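Local structure of family 88 glycosyl hydrolase (Bacteroides thetaiotaomicron, 5NOA) at residues Val168-Tyr173 with Glu183-Tyr188; Pro287-Thr292 with Lys322-Val327; Gly336-Ile341 with Ser357-Gly362. The protein probably acts on complex arabinogalactan glycans in the gut, as a polysaccharide lyase that removes rhamnose caps or as a related unsaturated-glycoside hydrolase. One frame throughout, in Å; residues are numbered along the deposited sequence.

Contact 1: Val168-Tyr173 with Glu183-Tyr188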
# COMPACT_ATOMS: atom_id res chain seq x y z
N VAL A 168 2.50 -2.51 -10.18
CA VAL A 168 2.82 -3.57 -11.13
C VAL A 168 2.99 -2.98 -12.52
O VAL A 168 3.89 -3.34 -13.27
CB VAL A 168 1.72 -4.66 -11.15
CG1 VAL A 168 1.99 -5.69 -12.26
CG2 VAL A 168 1.66 -5.39 -9.82
N MET A 169 2.11 -2.05 -12.86
CA MET A 169 2.12 -1.44 -14.19
C MET A 169 3.40 -0.66 -14.43
O MET A 169 4.04 -0.78 -15.48
CB MET A 169 0.90 -0.56 -14.41
CG MET A 169 -0.45 -1.23 -14.10
SD MET A 169 -0.80 -2.73 -15.01
CE MET A 169 -1.55 -2.03 -16.48
N THR A 170 3.79 0.14 -13.44
CA THR A 170 5.00 0.94 -13.58
C THR A 170 6.25 0.06 -13.54
O THR A 170 7.21 0.31 -14.29
CB THR A 170 5.05 2.06 -12.54
OG1 THR A 170 4.78 1.54 -11.25
CG2 THR A 170 4.03 3.14 -12.82
N LYS A 171 6.31 -0.94 -12.66
CA LYS A 171 7.49 -1.82 -12.57
C LYS A 171 7.65 -2.59 -13.86
O LYS A 171 8.76 -2.72 -14.39
CB LYS A 171 7.40 -2.71 -11.37
CG LYS A 171 7.58 -1.97 -10.06
CD LYS A 171 7.32 -2.89 -8.87
CE LYS A 171 7.32 -2.16 -7.55
NZ LYS A 171 8.67 -1.74 -7.13
N LEU A 172 6.55 -3.12 -14.41
CA LEU A 172 6.67 -3.87 -15.64
C LEU A 172 6.97 -2.99 -16.84
O LEU A 172 7.67 -3.42 -17.74
CB LEU A 172 5.45 -4.78 -15.88
CG LEU A 172 5.33 -5.97 -14.89
CD1 LEU A 172 4.03 -6.68 -15.20
CD2 LEU A 172 6.49 -6.95 -15.02
N TYR A 173 6.47 -1.76 -16.81
CA TYR A 173 6.91 -0.81 -17.84
C TYR A 173 8.41 -0.63 -17.84
O TYR A 173 9.07 -0.67 -18.87
CB TYR A 173 6.21 0.55 -17.73
CG TYR A 173 6.78 1.51 -18.72
CD1 TYR A 173 6.40 1.41 -20.06
CD2 TYR A 173 7.79 2.39 -18.39
CE1 TYR A 173 6.95 2.20 -21.02
CE2 TYR A 173 8.38 3.17 -19.34
CZ TYR A 173 7.95 3.10 -20.66
OH TYR A 173 8.53 3.89 -21.59
N GLU A 183 -0.55 3.12 -20.61
CA GLU A 183 -1.87 3.45 -21.10
C GLU A 183 -2.97 2.80 -20.26
O GLU A 183 -3.98 3.43 -19.87
CB GLU A 183 -2.03 3.04 -22.55
CG GLU A 183 -3.41 3.23 -23.14
CD GLU A 183 -3.95 4.64 -23.04
OE1 GLU A 183 -3.17 5.63 -23.24
OE2 GLU A 183 -5.19 4.72 -22.76
N LYS A 184 -2.78 1.53 -19.95
CA LYS A 184 -3.74 0.79 -19.14
C LYS A 184 -3.73 1.19 -17.68
O LYS A 184 -4.79 1.15 -17.04
CB LYS A 184 -3.56 -0.71 -19.38
CG LYS A 184 -3.99 -1.13 -20.79
CD LYS A 184 -5.50 -1.24 -20.90
CE LYS A 184 -5.96 -1.60 -22.30
NZ LYS A 184 -7.43 -1.78 -22.35
N LEU A 185 -2.57 1.57 -17.14
CA LEU A 185 -2.56 2.18 -15.80
C LEU A 185 -3.57 3.32 -15.77
O LEU A 185 -4.40 3.43 -14.85
CB LEU A 185 -1.15 2.70 -15.51
CG LEU A 185 -0.99 3.61 -14.28
CD1 LEU A 185 -1.39 2.90 -13.02
CD2 LEU A 185 0.42 4.11 -14.24
N HIS A 186 -3.52 4.19 -16.79
CA HIS A 186 -4.43 5.33 -16.81
C HIS A 186 -5.89 4.89 -16.96
O HIS A 186 -6.77 5.39 -16.25
CB HIS A 186 -4.05 6.26 -17.92
CG HIS A 186 -4.88 7.48 -17.94
ND1 HIS A 186 -5.92 7.65 -18.81
CD2 HIS A 186 -4.87 8.57 -17.14
CE1 HIS A 186 -6.50 8.81 -18.58
NE2 HIS A 186 -5.90 9.39 -17.56
N GLU A 187 -6.15 3.97 -17.89
CA GLU A 187 -7.51 3.55 -18.14
C GLU A 187 -8.13 2.90 -16.89
O GLU A 187 -9.26 3.22 -16.49
CB GLU A 187 -7.54 2.58 -19.31
CG GLU A 187 -8.94 2.13 -19.63
CD GLU A 187 -9.06 1.27 -20.85
OE1 GLU A 187 -8.05 0.88 -21.44
OE2 GLU A 187 -10.24 0.98 -21.17
N TYR A 188 -7.37 2.03 -16.25
CA TYR A 188 -7.90 1.33 -15.08
C TYR A 188 -8.07 2.27 -13.88
O TYR A 188 -9.03 2.14 -13.12
CB TYR A 188 -7.04 0.11 -14.72
CG TYR A 188 -6.95 -0.97 -15.78
CD1 TYR A 188 -7.90 -1.14 -16.77
CD2 TYR A 188 -5.85 -1.82 -15.78
CE1 TYR A 188 -7.77 -2.18 -17.71
CE2 TYR A 188 -5.69 -2.79 -16.72
CZ TYR A 188 -6.67 -2.98 -17.68
OH TYR A 188 -6.49 -4.00 -18.58
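The Tyr188 ring meets Met169 obliquely, with Met169 CE 4.2 Å from Tyr188 CE2. Two further aromatic rings, Trp156 and Tyr155, each form an edge-to-face pair with Tyr188, so the buried Tyr188 ring sits among other aromatic rings. Met169 is the main reaching side chain. It bends twice, at chi2 (-58°) and chi3 (-87°), and the second bend carries CE over to the neighbouring helix. There CE lies 3.8 Å from Lys184 CB and also touches the backbone at Leu185 N. Nearer its own helix, Met169 CB faces Leu185 CB at 4.0 Å. Thr170 adds its methyl: CG2 packs on Leu185 CD2 at 4.0 Å, while Thr170 OG1 turns back to bond to Pro167 O. The segments 168-173 and 183-188 run antiparallel, their axes at 172° and 9.8 Å at closest approach. Their helices, 160-176 and 180-196, form a helical hairpin of the (alpha/alpha)6 barrel expected for this family. Met148 of helix 135-149 touches both Met169 and Lys184. Lys184 touches through its CB; its chain bends at chi2 and leads away, and NZ makes a salt bridge with Glu187 OE1 at 2.9 Å. The chemistry between the two segments is therefore apolar throughout. The hairpin is held here by shape and by burial of methionine, leucine and methyl groups, with the charged ends kept outside.

Contact 2: Pro287-Thr292 with Lys322-Val327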
# COMPACT_ATOMS: atom_id res chain seq x y z
N PRO A 287 -7.28 4.43 18.12
CA PRO A 287 -6.20 4.27 17.18
C PRO A 287 -6.40 3.15 16.15
O PRO A 287 -6.99 2.11 16.41
CB PRO A 287 -5.03 3.86 18.07
CG PRO A 287 -5.46 3.87 19.43
CD PRO A 287 -6.87 4.24 19.52
N GLU A 288 -5.81 3.35 14.98
CA GLU A 288 -5.65 2.26 14.02
C GLU A 288 -4.33 2.50 13.30
O GLU A 288 -4.01 3.65 12.98
CB GLU A 288 -6.83 2.15 13.08
CG GLU A 288 -6.91 0.81 12.34
CD GLU A 288 -5.96 0.64 11.17
OE1 GLU A 288 -5.87 1.58 10.36
OE2 GLU A 288 -5.37 -0.50 11.02
N THR A 289 -3.59 1.43 13.04
CA THR A 289 -2.23 1.55 12.55
C THR A 289 -2.05 1.48 11.06
O THR A 289 -1.18 2.16 10.52
CB THR A 289 -1.37 0.53 13.26
OG1 THR A 289 -1.35 0.83 14.65
CG2 THR A 289 0.07 0.44 12.74
N SER A 290 -2.75 0.57 10.39
CA SER A 290 -2.44 0.34 8.98
C SER A 290 -2.70 1.55 8.10
O SER A 290 -1.83 1.93 7.30
CB SER A 290 -3.13 -0.92 8.45
OG SER A 290 -4.54 -0.83 8.51
N GLY A 291 -3.87 2.17 8.24
CA GLY A 291 -4.12 3.43 7.49
C GLY A 291 -3.10 4.48 7.82
O GLY A 291 -2.44 5.02 6.95
N THR A 292 -2.94 4.74 9.11
CA THR A 292 -1.99 5.70 9.56
C THR A 292 -0.60 5.46 8.98
O THR A 292 0.08 6.40 8.55
CB THR A 292 -1.90 5.69 11.10
OG1 THR A 292 -3.20 5.96 11.64
CG2 THR A 292 -0.92 6.70 11.68
N LYS A 322 4.97 9.95 15.63
CA LYS A 322 4.89 9.87 17.05
C LYS A 322 3.91 8.75 17.52
O LYS A 322 4.25 7.94 18.38
CB LYS A 322 4.52 11.24 17.58
CG LYS A 322 4.24 11.25 19.04
CD LYS A 322 4.05 12.68 19.51
CE LYS A 322 3.55 12.74 20.93
NZ LYS A 322 4.66 12.42 21.84
N TYR A 323 2.73 8.70 16.93
CA TYR A 323 1.81 7.62 17.21
C TYR A 323 2.43 6.27 16.87
O TYR A 323 2.34 5.32 17.66
CB TYR A 323 0.49 7.84 16.44
CG TYR A 323 -0.30 6.55 16.36
CD1 TYR A 323 -1.02 6.07 17.45
CD2 TYR A 323 -0.24 5.75 15.24
CE1 TYR A 323 -1.65 4.85 17.42
CE2 TYR A 323 -0.90 4.54 15.18
CZ TYR A 323 -1.60 4.08 16.29
OH TYR A 323 -2.24 2.86 16.31
N LEU A 324 2.99 6.14 15.67
CA LEU A 324 3.50 4.82 15.26
C LEU A 324 4.59 4.32 16.17
O LEU A 324 4.62 3.16 16.48
CB LEU A 324 3.99 4.88 13.82
CG LEU A 324 2.91 5.09 12.76
CD1 LEU A 324 3.54 5.41 11.41
CD2 LEU A 324 2.00 3.88 12.66
N SER A 325 5.48 5.21 16.56
CA SER A 325 6.65 4.82 17.34
C SER A 325 6.42 4.65 18.81
O SER A 325 7.15 3.91 19.45
CB SER A 325 7.79 5.79 17.05
OG SER A 325 7.50 7.08 17.46
N THR A 326 5.40 5.32 19.33
CA THR A 326 5.08 5.30 20.75
C THR A 326 3.94 4.41 21.16
O THR A 326 3.92 3.93 22.28
CB THR A 326 4.78 6.71 21.31
OG1 THR A 326 3.62 7.30 20.68
CG2 THR A 326 5.92 7.53 21.05
N VAL A 327 2.94 4.31 20.30
CA VAL A 327 1.71 3.62 20.64
C VAL A 327 1.59 2.31 19.85
O VAL A 327 1.37 1.24 20.46
CB VAL A 327 0.47 4.51 20.43
CG1 VAL A 327 -0.79 3.76 20.73
CG2 VAL A 327 0.59 5.78 21.26
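Tyr323 overlaps Pro287, whose CB comes obliquely to 3.6 Å from Tyr323 CE1. On the same side of the ring plane, farther along the ring, Thr292 CG2 lies 3.7 Å from Tyr323 CD2, also obliquely. The hydroxyl end is fixed by a hydrogen bond: Tyr323 OH donates to Thr289 OG1 at 2.8 Å. Thr289 OG1 lies near the plane of the ring, at its edge. It also bonds to Gly336 O, its strongest partner. Tyr273 completes the setting of Tyr323 with an edge-to-face contact.

Thr289 and Thr292 have similar chi1 values (-63° and -58°). In each, CG2 is anti to the backbone N, which lets the methyl meet Leu324. Leu324 CD2 receives Thr289 CG2 at 3.9 Å and the Thr292 methyl a little farther off. The other branch of Thr292 serves its own segment: OG1 donates to Glu288 O at 2.8 Å, nearly along the C=O axis (166°), and also bonds to Trp274 N.

Glu288 is the N-cap of helix 289-304. Its OE1 takes Gly291 N through the syn lone pair at 3.0 Å. Its OE2 takes Ser290 OG at 2.7 Å, also on the syn side, and Ser290 N from above the carboxylate plane. These bonds hold the carboxylate against the first turn of the helix.

The contact thus joins the start of helix 289-304 to the C-terminal part of helix 310-328, which follows it in the chain. Its chemistry is mixed. Methyl groups and the proline pack round the tyrosine, and the buried phenol is satisfied by a threonine. That threonine accepts from Tyr323 and in turn probably donates to a loop carbonyl, so the hydroxyls probably form a directed chain across the contact.

Contact 3: Gly336-Ile341 with Ser357-Gly362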
# COMPACT_ATOMS: atom_id res chain seq x y z
N GLY A 336 1.22 -3.17 16.75
CA GLY A 336 -0.15 -3.33 17.21
C GLY A 336 -1.15 -2.35 16.64
O GLY A 336 -0.80 -1.53 15.80
N TYR A 337 -2.39 -2.45 17.12
CA TYR A 337 -3.52 -1.64 16.70
C TYR A 337 -3.81 -1.75 15.20
O TYR A 337 -4.36 -0.82 14.60
CB TYR A 337 -3.42 -0.18 17.16
CG TYR A 337 -3.53 0.03 18.63
CD1 TYR A 337 -4.77 0.04 19.25
CD2 TYR A 337 -2.42 0.28 19.38
CE1 TYR A 337 -4.91 0.29 20.59
CE2 TYR A 337 -2.53 0.52 20.75
CZ TYR A 337 -3.78 0.53 21.37
OH TYR A 337 -3.87 0.79 22.69
N VAL A 338 -3.51 -2.90 14.61
CA VAL A 338 -3.84 -3.11 13.22
C VAL A 338 -5.28 -3.62 13.10
O VAL A 338 -5.64 -4.63 13.69
CB VAL A 338 -2.87 -4.07 12.54
CG1 VAL A 338 -3.26 -4.32 11.08
CG2 VAL A 338 -1.45 -3.56 12.64
N GLN A 339 -6.12 -2.93 12.35
CA GLN A 339 -7.51 -3.40 12.15
C GLN A 339 -7.45 -4.76 11.44
O GLN A 339 -6.92 -4.86 10.35
CB GLN A 339 -8.27 -2.42 11.30
CG GLN A 339 -9.72 -2.81 11.01
CD GLN A 339 -10.42 -1.77 10.15
OE1 GLN A 339 -9.80 -0.99 9.46
NE2 GLN A 339 -11.73 -1.74 10.22
N PRO A 340 -8.02 -5.82 12.06
CA PRO A 340 -7.91 -7.16 11.49
C PRO A 340 -8.85 -7.40 10.31
O PRO A 340 -9.93 -6.81 10.25
CB PRO A 340 -8.32 -8.05 12.66
CG PRO A 340 -9.12 -7.22 13.54
CD PRO A 340 -8.65 -5.83 13.40
N ILE A 341 -8.43 -8.28 9.40
CA ILE A 341 -9.27 -8.65 8.26
C ILE A 341 -10.64 -9.12 8.72
O ILE A 341 -11.66 -8.71 8.16
CB ILE A 341 -8.59 -9.72 7.38
CG1 ILE A 341 -7.36 -9.10 6.70
CG2 ILE A 341 -9.56 -10.31 6.35
CD1 ILE A 341 -6.38 -10.14 6.15
N SER A 357 -0.57 -7.74 11.88
CA SER A 357 -0.78 -8.53 10.66
C SER A 357 0.40 -8.29 9.74
O SER A 357 1.11 -7.31 9.81
CB SER A 357 -2.03 -8.13 9.91
OG SER A 357 -1.83 -6.83 9.38
N ASN A 358 0.52 -9.20 8.79
CA ASN A 358 1.46 -9.09 7.69
C ASN A 358 1.39 -7.73 6.99
O ASN A 358 2.40 -7.05 6.87
CB ASN A 358 1.27 -10.27 6.70
CG ASN A 358 -0.20 -10.61 6.39
OD1 ASN A 358 -1.12 -9.82 6.56
ND2 ASN A 358 -0.40 -11.84 5.91
N PHE A 359 0.19 -7.32 6.56
CA PHE A 359 0.06 -6.07 5.82
C PHE A 359 0.32 -4.86 6.71
O PHE A 359 0.82 -3.85 6.22
CB PHE A 359 -1.30 -5.98 5.11
CG PHE A 359 -2.49 -5.93 6.04
CD1 PHE A 359 -2.92 -4.73 6.57
CD2 PHE A 359 -3.19 -7.09 6.38
CE1 PHE A 359 -3.98 -4.71 7.45
CE2 PHE A 359 -4.26 -7.04 7.27
CZ PHE A 359 -4.65 -5.85 7.79
N GLY A 360 0.01 -4.96 8.00
CA GLY A 360 0.27 -3.86 8.93
C GLY A 360 1.76 -3.66 9.13
O GLY A 360 2.25 -2.53 9.21
N VAL A 361 2.48 -4.76 9.26
CA VAL A 361 3.94 -4.69 9.37
C VAL A 361 4.51 -4.11 8.08
O VAL A 361 5.40 -3.25 8.12
CB VAL A 361 4.54 -6.07 9.68
CG1 VAL A 361 6.05 -6.11 9.51
CG2 VAL A 361 4.11 -6.53 11.08
N GLY A 362 4.00 -4.57 6.94
CA GLY A 362 4.45 -4.01 5.68
C GLY A 362 4.28 -2.49 5.62
O GLY A 362 5.20 -1.77 5.23
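This is a loop-on-helix contact in what is probably the (alpha/alpha)6 barrel of the six-hairpin glycosidases. The loop between helices 310-328 and 358-377 folds back on the first turn of the second helix. Phe359 and Val338 carry much of the contact. Phe359 CG sits between the backbone N and the carbonyl carbon (chi1 64°), which folds the ring back toward Ser357. Ser357 OG lies 3.1 Å above the Phe359 ring plane, over its centre. Gln339 O comes in plane at the ring edge, 3.6 Å from Phe359 CZ, and it also bonds to Arg227 NH1. Val338 CG1 reaches Phe359 CE1 at 3.7 Å, and Ile341 CG1 packs obliquely on Phe359 CE2 at 3.8 Å. Trp56 meets the same ring with its plane inclined at about 40°. With an alanine in place of Phe359, the space between Val338 and Ile341 is likely to open and Ser357 OG would lose the ring beneath it. Ser357 is the N-cap: its OG accepts from Gly360 N at 3.0 Å. The buried Ser357 N has no partner in the model. Val338 CG1 also touches the capping oxygen, 3.4 Å from Ser357 OG. The other branch of Val338 relies on Gly360 having no side chain. Val338 CG2 lies 4.1 Å from Gly360 CA, and a beta carbon on that residue would clash with this methyl.

How the contacts relate
Contacts 2 and 3 are neighbours, with centres 11 Å apart on the same side of the chain's centre. The loop 336-341 binds the start of helix 289-304: Tyr337 O probably takes a hydrogen bond from Thr289 N at 2.8 Å, and Gln339 N bonds to the capping Glu288. Arg227 NH1 reaches both contacts, at Ser290 OG and Gln339 O. Tyr337 also packs on helix 310-328, with its CE2 3.7 Å from Val327 CG1. Contact 1 stands apart, on the opposite side of the chain's centre. Its centre is 31 Å from that of contact 2 and 27 Å from that of contact 3, and the nearest atoms to contact 3 are about 13 Å away.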